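PDB 3HDX: SusD superfamily protein from Bacteroides thetaiotaomicron VPI-5482, which probably binds polysaccharides at the cell surface as a SusD homologue, as part of outer-membrane carbohydrate uptake. Local coordinates for residues K108-Q113 and N179-S184; L170-G175 and F194-A199; N212-E217 and C375-S380; D365-R370 and V384-M389. All blocks are in the same frame, centred on the assembly; numbering follows the deposited sequence.

Contact 1: K108-Q113 and N179-S184. With EDO (1,2-ethanediol), chain L; EDO (1,2-ethanediol), chain B.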
# COMPACT_ATOMS: atom_id res chain seq x y z
N LYS A 108 15.28 20.19 6.65
CA LYS A 108 15.37 18.85 7.29
C LYS A 108 14.06 18.09 7.10
O LYS A 108 14.07 16.91 6.76
CB LYS A 108 15.74 18.95 8.78
CG LYS A 108 17.20 19.31 9.03
CD LYS A 108 17.54 19.38 10.54
CE LYS A 108 19.04 19.65 10.82
N TYR A 109 12.93 18.78 7.27
CA TYR A 109 11.63 18.14 7.06
C TYR A 109 11.46 17.66 5.61
O TYR A 109 11.00 16.55 5.35
CB TYR A 109 10.46 19.07 7.39
CG TYR A 109 10.15 19.35 8.87
CD1 TYR A 109 10.62 18.53 9.90
CD2 TYR A 109 9.28 20.37 9.20
CE1 TYR A 109 10.29 18.76 11.21
CE2 TYR A 109 8.91 20.61 10.54
CZ TYR A 109 9.43 19.80 11.53
OH TYR A 109 9.06 20.01 12.83
N ASP A 110 11.80 18.53 4.67
CA ASP A 110 11.59 18.24 3.26
C ASP A 110 12.48 17.09 2.80
O ASP A 110 12.01 16.18 2.08
CB ASP A 110 11.88 19.47 2.36
CG ASP A 110 10.95 20.65 2.58
OD1 ASP A 110 10.01 20.59 3.42
OD2 ASP A 110 11.17 21.66 1.86
N ILE A 111 13.74 17.13 3.20
CA ILE A 111 14.71 16.08 2.88
C ILE A 111 14.23 14.73 3.44
O ILE A 111 14.29 13.71 2.76
CB ILE A 111 16.13 16.40 3.47
CG1 ILE A 111 16.77 17.63 2.77
CG2 ILE A 111 17.05 15.20 3.37
CD1 ILE A 111 17.13 17.44 1.33
N ALA A 112 13.76 14.74 4.69
CA ALA A 112 13.30 13.50 5.32
C ALA A 112 12.12 12.88 4.54
O ALA A 112 12.06 11.66 4.36
CB ALA A 112 12.98 13.73 6.79
N GLN A 113 11.20 13.72 4.07
CA GLN A 113 10.06 13.26 3.28
C GLN A 113 10.50 12.63 1.98
O GLN A 113 10.05 11.52 1.66
CB GLN A 113 9.06 14.36 3.04
CG GLN A 113 8.29 14.78 4.29
CD GLN A 113 7.54 16.07 4.08
OE1 GLN A 113 6.42 16.08 3.54
NE2 GLN A 113 8.14 17.17 4.55
N ASN A 179 4.20 28.90 13.64
CA ASN A 179 5.27 28.51 12.76
C ASN A 179 4.68 27.54 11.72
O ASN A 179 4.84 26.32 11.85
CB ASN A 179 6.35 27.85 13.63
CG ASN A 179 7.60 27.51 12.88
OD1 ASN A 179 7.77 27.91 11.74
ND2 ASN A 179 8.48 26.76 13.53
N LEU A 180 3.98 28.07 10.72
CA LEU A 180 3.32 27.25 9.71
C LEU A 180 4.31 26.47 8.87
O LEU A 180 5.46 26.86 8.70
CB LEU A 180 2.40 28.10 8.81
CG LEU A 180 1.24 28.86 9.50
CD1 LEU A 180 0.53 29.80 8.52
CD2 LEU A 180 0.23 27.90 10.16
N TYR A 181 3.86 25.31 8.38
CA TYR A 181 4.66 24.49 7.46
C TYR A 181 4.01 24.65 6.10
O TYR A 181 2.90 24.21 5.88
CB TYR A 181 4.72 23.03 7.90
CG TYR A 181 5.52 22.19 6.95
CD1 TYR A 181 6.92 22.27 6.89
CD2 TYR A 181 4.87 21.33 6.04
CE1 TYR A 181 7.66 21.47 5.97
CE2 TYR A 181 5.59 20.56 5.11
CZ TYR A 181 6.96 20.63 5.08
OH TYR A 181 7.63 19.88 4.14
N TYR A 182 4.71 25.34 5.19
CA TYR A 182 4.16 25.64 3.89
C TYR A 182 2.70 26.12 3.94
O TYR A 182 1.83 25.64 3.18
CB TYR A 182 4.36 24.45 2.95
CG TYR A 182 5.80 24.23 2.51
CD1 TYR A 182 6.56 25.26 1.95
CD2 TYR A 182 6.37 22.96 2.55
CE1 TYR A 182 7.86 25.03 1.49
CE2 TYR A 182 7.67 22.71 2.09
CZ TYR A 182 8.42 23.77 1.55
OH TYR A 182 9.68 23.59 1.09
N GLY A 183 2.46 27.07 4.87
CA GLY A 183 1.15 27.72 4.99
C GLY A 183 0.05 27.08 5.81
O GLY A 183 -0.99 27.67 5.97
N SER A 184 0.27 25.86 6.30
CA SER A 184 -0.71 25.10 7.06
C SER A 184 -0.05 24.42 8.26
O SER A 184 1.17 24.43 8.41
CB SER A 184 -1.40 24.08 6.15
OG SER A 184 -2.19 24.71 5.13
C1 EDO L . -3.87 28.52 7.07
O1 EDO L . -3.79 27.32 6.28
C2 EDO L . -4.47 28.23 8.43
O2 EDO L . -3.51 27.52 9.22
C1 EDO B . -2.86 21.72 1.91
O1 EDO B . -3.90 20.74 1.97
C2 EDO B . -2.44 22.01 3.34
O2 EDO B . -3.51 22.60 4.08
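Tyr109 and Tyr181 mark the closest approach of the two backbones, yet their CA atoms lie 9.4 Å apart, a gap bridged here by tyrosine, aspartate and glutamine side chains. Residues 108-113 belong to helix 104-129 of the mainly helical SusD fold, whereas 179-184 come from a loop that folds back in a type I' beta turn from Tyr181 to Ser184. Tyr182 and Gly183 fill the two central places of the turn, both with positive phi, which glycine tolerates well. Tyr181 has CG anti to its backbone N (chi1 179°), and its ring runs out to the helix. There Asp110 takes one phenol on each carboxylate oxygen: Tyr181 OH donates to Asp110 OD1 at 2.6 Å, nearly in line with the C-O bond, and Tyr182 OH donates to the syn side of Asp110 OD2, also at 2.6 Å. Tyr102 OH is a further partner of OD2, so this buried carboxylate is well satisfied. Tyr109 turns its edge toward the face of Tyr181 in an offset edge-to-face pair, with planes 70° apart. Gln113 OE1 is bonded to Tyr22, while its NE2 donates in the amide plane to both Tyr181 OH at 2.8 Å and Tyr109 O at 3.0 Å.

Contact 2: L170-G175 and F194-A199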
# COMPACT_ATOMS: atom_id res chain seq x y z
N LEU A 170 11.64 13.32 10.58
CA LEU A 170 10.21 13.35 10.29
C LEU A 170 9.43 13.60 11.58
O LEU A 170 9.62 12.84 12.54
CB LEU A 170 9.70 12.04 9.70
CG LEU A 170 10.14 11.70 8.28
CD1 LEU A 170 9.90 10.16 8.04
CD2 LEU A 170 9.43 12.60 7.26
N PRO A 171 8.59 14.65 11.59
CA PRO A 171 7.76 14.86 12.76
C PRO A 171 6.49 13.99 12.70
O PRO A 171 6.20 13.33 11.69
CB PRO A 171 7.41 16.35 12.64
CG PRO A 171 7.21 16.51 11.14
CD PRO A 171 8.27 15.60 10.51
N TYR A 172 5.78 13.93 13.82
CA TYR A 172 4.44 13.32 13.87
C TYR A 172 3.44 14.21 13.12
O TYR A 172 2.63 13.70 12.33
CB TYR A 172 3.99 13.07 15.29
CG TYR A 172 4.82 12.02 15.98
CD1 TYR A 172 4.77 10.70 15.57
CD2 TYR A 172 5.62 12.31 17.09
CE1 TYR A 172 5.49 9.72 16.19
CE2 TYR A 172 6.34 11.31 17.72
CZ TYR A 172 6.27 10.00 17.27
OH TYR A 172 6.99 8.99 17.89
N GLN A 173 3.49 15.53 13.39
CA GLN A 173 2.64 16.52 12.73
C GLN A 173 3.50 17.69 12.28
O GLN A 173 4.54 17.98 12.92
CB GLN A 173 1.50 16.97 13.64
CG GLN A 173 0.55 15.83 13.93
CD GLN A 173 -0.75 16.23 14.55
OE1 GLN A 173 -1.39 17.17 14.12
NE2 GLN A 173 -1.19 15.47 15.54
N TYR A 174 3.05 18.37 11.24
CA TYR A 174 3.80 19.46 10.60
C TYR A 174 3.27 20.84 10.95
O TYR A 174 2.13 21.13 10.67
CB TYR A 174 3.77 19.28 9.09
CG TYR A 174 4.62 18.12 8.60
CD1 TYR A 174 4.12 16.84 8.52
CD2 TYR A 174 5.95 18.33 8.22
CE1 TYR A 174 4.94 15.78 8.07
CE2 TYR A 174 6.75 17.30 7.78
CZ TYR A 174 6.23 16.02 7.70
OH TYR A 174 7.06 15.03 7.25
N GLY A 175 4.15 21.67 11.48
CA GLY A 175 3.87 23.05 11.78
C GLY A 175 3.09 23.30 13.05
O GLY A 175 2.52 22.40 13.65
N PHE A 194 3.85 12.53 4.54
CA PHE A 194 4.52 11.38 5.11
C PHE A 194 5.02 11.81 6.51
O PHE A 194 5.77 12.80 6.62
CB PHE A 194 5.67 11.03 4.17
CG PHE A 194 6.15 9.64 4.26
CD1 PHE A 194 7.07 9.27 5.20
CD2 PHE A 194 5.77 8.70 3.29
CE1 PHE A 194 7.53 8.00 5.27
CE2 PHE A 194 6.27 7.40 3.36
CZ PHE A 194 7.16 7.08 4.34
N ASN A 195 4.58 11.12 7.56
CA ASN A 195 4.97 11.47 8.92
C ASN A 195 5.88 10.39 9.49
O ASN A 195 6.21 9.38 8.83
CB ASN A 195 3.70 11.72 9.76
CG ASN A 195 2.83 10.47 9.93
OD1 ASN A 195 3.30 9.47 10.46
ND2 ASN A 195 1.56 10.54 9.49
N LYS A 196 6.32 10.59 10.73
CA LYS A 196 7.27 9.66 11.33
C LYS A 196 6.72 8.22 11.34
O LYS A 196 7.48 7.25 11.07
CB LYS A 196 7.64 10.07 12.74
CG LYS A 196 8.87 9.39 13.31
CD LYS A 196 9.06 9.61 14.82
CE LYS A 196 9.30 11.04 15.28
NZ LYS A 196 10.58 11.57 14.69
N LEU A 197 5.43 8.07 11.66
CA LEU A 197 4.81 6.74 11.69
C LEU A 197 4.63 6.13 10.29
O LEU A 197 4.70 4.90 10.13
CB LEU A 197 3.53 6.70 12.51
CG LEU A 197 3.71 7.11 13.98
CD1 LEU A 197 2.37 6.90 14.78
CD2 LEU A 197 4.91 6.32 14.63
N SER A 198 4.44 6.99 9.28
CA SER A 198 4.43 6.51 7.88
C SER A 198 5.75 5.75 7.62
O SER A 198 5.76 4.64 7.10
CB SER A 198 4.33 7.68 6.90
OG SER A 198 3.27 8.57 7.23
N ALA A 199 6.87 6.35 8.02
CA ALA A 199 8.20 5.71 7.82
C ALA A 199 8.32 4.40 8.59
O ALA A 199 8.79 3.39 8.07
CB ALA A 199 9.35 6.67 8.18
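Leu170 and Lys196 bring their CA atoms within 4.8 Å, where the loop after helix 152-169 crosses the start of helix 196-209. The tight part is the buried apolar side. Leu170 CD1 presses on Ala199 CB at 3.5 Å, and alanine is small enough to admit the branched leucine so near the backbone. Beside it, Tyr174 OH donates to Phe194 O at 2.7 Å, almost straight along the carbonyl bond. Asn195 and Ser198 form a capping box that closes the helix start, and Lys196 N donates to Pro171 O at 2.9 Å. The partly exposed side is looser. There the Lys196 chain, bent at chi3 and chi4, lays CE over one face of Tyr172, 4.0 Å from the ring centroid, while Leu197 CD2 meets the ring edge. The bends return NZ to Leu170 O at 2.7 Å, and it also bonds Ile167 O. With an alanine here, Leu170 O and Ile167 O would probably lose their ammonium donor, and the face of Tyr172 its methylene cover. Around the contact, Leu170 rests on helix 104-129, Ala199 on helix 152-169, and Tyr172 and Leu197 on helix 213-226.

Contact 3: N212-E217 and C375-S380; sequences NYAEAE and CALNRS
Ala376 and Leu377, at the Schellman-terminated end of helix 363-376, pack against Tyr213 in the first turn of helix 213-226. Ala376 CB sits over one face of the Tyr213 ring, 3.3 Å from CD2, an approach that a residue as small as alanine permits. Leu377 lies along the first turn of the partner helix: its CD1 is 3.9 Å from Glu217 CB, and its CD2 is 3.8 Å from Ala214 N. Asn378, with positive phi, is the C' residue of the Schellman motif, while Asn212, at the N-cap of the partner helix, accepts from Glu215 N in one of its two conformers, so a helix end and a helix start of this SusD-family fold meet here. Tyr213 OH is bonded to Glu372. A serine in place of Tyr213 would probably open a gap over Ala376 and leave Glu372 without its phenol partner. On the more open side Glu217 and Arg379 are joined through water rather than directly, Glu217 OE1 and Arg379 NH1 being 4.6 Å apart. One water donates to Glu217 OE1 and accepts from Arg379 NH1 at 2.8 Å; another donates to Glu217 OE2 and accepts weakly from Arg379 NH2. Glu217 OE2 also bridges to Arg370, and Arg379 NH2 to Glu382.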
# COMPACT_ATOMS: atom_id res chain seq x y z
N ASN A 212 11.71 -10.97 8.90
CA ASN A 212 12.34 -10.43 10.11
C ASN A 212 11.23 -9.96 11.03
O ASN A 212 10.98 -8.76 11.18
CB ASN A 212 13.32 -9.32 9.81
CG ASN A 212 14.08 -8.81 11.08
OD1 ASN A 212 13.78 -9.18 12.25
ND2 ASN A 212 15.06 -7.96 10.83
N TYR A 213 10.56 -10.93 11.64
CA TYR A 213 9.42 -10.62 12.48
C TYR A 213 9.72 -10.00 13.83
O TYR A 213 8.87 -9.32 14.35
CB TYR A 213 8.49 -11.84 12.57
CG TYR A 213 7.72 -12.07 11.27
CD1 TYR A 213 6.69 -11.23 10.91
CD2 TYR A 213 7.99 -13.17 10.44
CE1 TYR A 213 5.94 -11.45 9.78
CE2 TYR A 213 7.22 -13.40 9.29
CZ TYR A 213 6.19 -12.53 8.97
OH TYR A 213 5.38 -12.72 7.86
N ALA A 214 10.91 -10.24 14.38
CA ALA A 214 11.30 -9.56 15.60
C ALA A 214 11.25 -8.02 15.39
O ALA A 214 10.64 -7.30 16.19
CB ALA A 214 12.71 -10.01 16.07
N GLU A 215 11.84 -7.55 14.30
CA GLU A 215 11.83 -6.13 13.97
C GLU A 215 10.44 -5.66 13.54
O GLU A 215 9.97 -4.56 13.95
CB GLU A 215 12.90 -5.76 12.95
CG GLU A 215 14.30 -5.93 13.51
CD GLU A 215 15.43 -5.50 12.51
OE1 GLU A 215 15.19 -4.92 11.46
OE2 GLU A 215 16.59 -5.79 12.76
N ALA A 216 9.72 -6.50 12.77
CA ALA A 216 8.37 -6.13 12.36
C ALA A 216 7.46 -5.90 13.59
O ALA A 216 6.65 -4.98 13.62
CB ALA A 216 7.74 -7.18 11.44
N GLU A 217 7.61 -6.75 14.60
CA GLU A 217 6.80 -6.65 15.81
C GLU A 217 7.12 -5.34 16.55
O GLU A 217 6.21 -4.61 16.95
CB GLU A 217 7.02 -7.89 16.70
CG GLU A 217 5.96 -8.14 17.76
CD GLU A 217 6.02 -7.22 18.94
OE1 GLU A 217 7.14 -6.77 19.30
OE2 GLU A 217 4.90 -6.95 19.52
N CYS A 375 2.80 -14.40 16.16
CA CYS A 375 2.74 -15.83 15.83
C CYS A 375 4.05 -16.36 15.28
O CYS A 375 4.52 -17.44 15.69
CB CYS A 375 1.65 -16.10 14.82
SG CYS A 375 0.01 -15.96 15.51
N ALA A 376 4.65 -15.59 14.38
CA ALA A 376 5.93 -15.97 13.80
C ALA A 376 7.02 -16.18 14.86
O ALA A 376 7.89 -17.05 14.73
CB ALA A 376 6.37 -14.98 12.71
N LEU A 377 6.95 -15.38 15.91
CA LEU A 377 7.85 -15.42 17.05
C LEU A 377 7.43 -16.43 18.13
O LEU A 377 8.02 -16.45 19.21
CB LEU A 377 7.93 -14.01 17.66
CG LEU A 377 8.52 -12.90 16.78
CD1 LEU A 377 8.19 -11.52 17.33
CD2 LEU A 377 10.00 -13.13 16.63
N ASN A 378 6.45 -17.28 17.82
CA ASN A 378 5.94 -18.30 18.75
C ASN A 378 5.36 -17.67 20.03
O ASN A 378 5.52 -18.19 21.15
CB ASN A 378 7.00 -19.38 19.02
CG ASN A 378 6.39 -20.72 19.47
OD1 ASN A 378 5.24 -21.06 19.15
ND2 ASN A 378 7.19 -21.50 20.19
N ARG A 379 4.66 -16.54 19.85
CA ARG A 379 3.96 -15.79 20.89
C ARG A 379 2.49 -15.64 20.50
O ARG A 379 1.89 -14.61 20.59
CB ARG A 379 4.68 -14.48 21.15
CG ARG A 379 6.06 -14.70 21.77
CD ARG A 379 6.95 -13.46 21.67
NE ARG A 379 6.32 -12.31 22.30
CZ ARG A 379 6.75 -11.05 22.18
NH1 ARG A 379 7.82 -10.75 21.44
NH2 ARG A 379 6.09 -10.07 22.77
N SER A 380 1.90 -16.77 20.09
CA SER A 380 0.51 -16.81 19.63
C SER A 380 -0.53 -16.32 20.62
O SER A 380 -1.47 -15.68 20.22
CB SER A 380 0.17 -18.23 19.16
OG SER A 380 1.07 -18.57 18.13
O HOH W 1 4.75 -7.20 22.15
O HOH W 2 8.79 -8.27 20.50

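Contact 4: D365-R370 and V384-M389; sequences DITLLR and VSYLNM
Tyr386 and Thr367 stand where the backbones come nearest, with CA atoms 5.9 Å apart. Helices 363-376 and 380-391 run nearly antiparallel here, their local axes 8.4 Å apart at closest and their signed crossing angle -154°. The tyrosine can be followed outward from its stem. CB rests on the methyl of Thr367, with CG2 at 3.8 Å, a methyl that also lies near the edge of the ring. In the ring, CE2 lies under Arg370 CD and NE, and CE1 under NH1, the arginine chain passing over one face. Arg370 CD stands over the ring centre, 3.8 Å from the centroid, in a CH-pi contact. At the tip, Tyr386 OH sits over the middle of the guanidinium, 3.1 Å from Arg370 CZ. The guanidinium and ring planes are 21° apart, and the N-H groups point at too poor an angle to bond with this hydroxyl. Arg370 starts out opposite its own backbone nitrogen (chi1 -168°) and stays extended as far as NE, which is held by Glu217 from helix 213-226. Thr367 suits its place doubly: its methyl faces the partner helix, while its OG1 bonds Leu363 O and Tyr234 OH. Deeper in, Leu368 CD2 meets Leu387 CD1 at 3.8 Å, near helix 409-423. Antiparallel packing of successive helices such as this is characteristic of the TPR clan, to which the SusD family belongs.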
# COMPACT_ATOMS: atom_id res chain seq x y z
N ASP A 365 -4.32 -2.59 9.64
CA ASP A 365 -3.22 -3.30 8.95
C ASP A 365 -2.07 -3.59 9.93
O ASP A 365 -1.65 -4.74 10.07
CB ASP A 365 -2.73 -2.53 7.74
CG ASP A 365 -1.42 -3.10 7.18
OD1 ASP A 365 -1.33 -4.34 7.03
OD2 ASP A 365 -0.49 -2.30 6.91
N ILE A 366 -1.60 -2.53 10.58
CA ILE A 366 -0.46 -2.64 11.48
C ILE A 366 -0.76 -3.55 12.69
O ILE A 366 0.10 -4.31 13.13
CB ILE A 366 0.04 -1.25 11.93
CG1 ILE A 366 0.51 -0.42 10.70
CG2 ILE A 366 1.17 -1.36 12.95
CD1 ILE A 366 1.60 -1.00 9.85
N THR A 367 -2.01 -3.51 13.18
CA THR A 367 -2.45 -4.36 14.28
C THR A 367 -2.47 -5.82 13.88
O THR A 367 -1.95 -6.67 14.62
CB THR A 367 -3.79 -3.87 14.82
OG1 THR A 367 -3.62 -2.51 15.25
CG2 THR A 367 -4.34 -4.77 15.96
N LEU A 368 -2.95 -6.10 12.66
CA LEU A 368 -2.95 -7.50 12.16
C LEU A 368 -1.53 -7.94 11.85
O LEU A 368 -1.18 -9.09 12.06
CB LEU A 368 -3.91 -7.70 10.96
CG LEU A 368 -5.39 -7.54 11.29
CD1 LEU A 368 -6.26 -7.39 10.00
CD2 LEU A 368 -5.89 -8.69 12.22
N LEU A 369 -0.67 -7.01 11.39
CA LEU A 369 0.75 -7.32 11.12
C LEU A 369 1.42 -7.73 12.41
O LEU A 369 2.24 -8.65 12.44
CB LEU A 369 1.44 -6.12 10.44
CG LEU A 369 2.86 -6.45 9.94
CD1 LEU A 369 2.83 -7.48 8.77
CD2 LEU A 369 3.59 -5.13 9.56
N ARG A 370 1.14 -6.98 13.47
CA ARG A 370 1.67 -7.31 14.79
C ARG A 370 1.26 -8.74 15.22
O ARG A 370 2.08 -9.46 15.76
CB ARG A 370 1.27 -6.27 15.84
CG ARG A 370 2.04 -6.44 17.11
CD ARG A 370 1.63 -5.43 18.11
NE ARG A 370 2.46 -5.46 19.29
CZ ARG A 370 2.33 -4.58 20.27
NH1 ARG A 370 1.44 -3.57 20.19
NH2 ARG A 370 3.16 -4.67 21.31
N VAL A 384 -3.44 -13.09 19.77
CA VAL A 384 -4.91 -13.15 19.83
C VAL A 384 -5.52 -11.84 20.25
O VAL A 384 -6.53 -11.43 19.67
CB VAL A 384 -5.40 -14.34 20.74
CG1 VAL A 384 -6.90 -14.26 21.00
CG2 VAL A 384 -5.02 -15.69 20.11
N SER A 385 -4.91 -11.14 21.23
CA SER A 385 -5.49 -9.86 21.66
C SER A 385 -5.55 -8.85 20.51
O SER A 385 -6.53 -8.16 20.36
CB SER A 385 -4.77 -9.25 22.86
OG SER A 385 -3.48 -8.85 22.51
N TYR A 386 -4.54 -8.83 19.65
CA TYR A 386 -4.49 -7.90 18.50
C TYR A 386 -5.52 -8.29 17.42
O TYR A 386 -6.18 -7.43 16.87
CB TYR A 386 -3.06 -7.78 17.97
CG TYR A 386 -2.18 -7.22 19.06
CD1 TYR A 386 -2.32 -5.91 19.47
CD2 TYR A 386 -1.23 -8.02 19.70
CE1 TYR A 386 -1.53 -5.37 20.53
CE2 TYR A 386 -0.45 -7.53 20.72
CZ TYR A 386 -0.60 -6.20 21.14
OH TYR A 386 0.19 -5.78 22.20
N LEU A 387 -5.62 -9.57 17.14
CA LEU A 387 -6.65 -10.08 16.23
C LEU A 387 -8.04 -9.66 16.73
O LEU A 387 -8.87 -9.17 15.96
CB LEU A 387 -6.59 -11.61 16.15
CG LEU A 387 -7.64 -12.28 15.25
CD1 LEU A 387 -7.64 -11.70 13.80
CD2 LEU A 387 -7.51 -13.80 15.23
N ASN A 388 -8.29 -9.86 18.03
CA ASN A 388 -9.58 -9.50 18.61
C ASN A 388 -9.94 -8.03 18.50
O ASN A 388 -11.12 -7.70 18.39
CB ASN A 388 -9.72 -9.99 20.07
CG ASN A 388 -10.00 -11.48 20.16
OD1 ASN A 388 -10.58 -12.07 19.24
ND2 ASN A 388 -9.63 -12.09 21.28
N MSE A 389 -8.94 -7.14 18.54
CA MSE A 389 -9.19 -5.71 18.38
C MSE A 389 -9.91 -5.41 17.08
O MSE A 389 -10.83 -4.56 17.03
CB MSE A 389 -7.91 -4.89 18.47
CG MSE A 389 -7.30 -4.86 19.81
SE MSE A 389 -5.66 -3.84 19.84
CE MSE A 389 -5.09 -4.45 21.59

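Overall arrangement
The four contacts form two pairs. Contacts 1 and 2, with centres 10 Å apart, share the loop between helices 152-169 and 196-209. Contact 1 includes part of helix 104-129, and contact 2 packs on the same helix: Tyr174 OH lies 3.2 Å from Gln113 CG, and Leu170 CD2 lies 3.8 Å from Ala112 CB. Contacts 3 and 4, centres 12 Å apart, share helix 363-376 and are tied by a salt bridge from Arg370 NE to Glu217 OE2, 2.9 Å. Helices 196-209 and 213-226, consecutive in the chain, lead from contact 2 to contact 3, while contacts 2 and 4 come within about 7 Å at their nearest atoms. Contacts 1 and 3 are about 35 Å apart between centres. The ethanediols at Ser184 and Gly183 probably come from the crystallisation liquor.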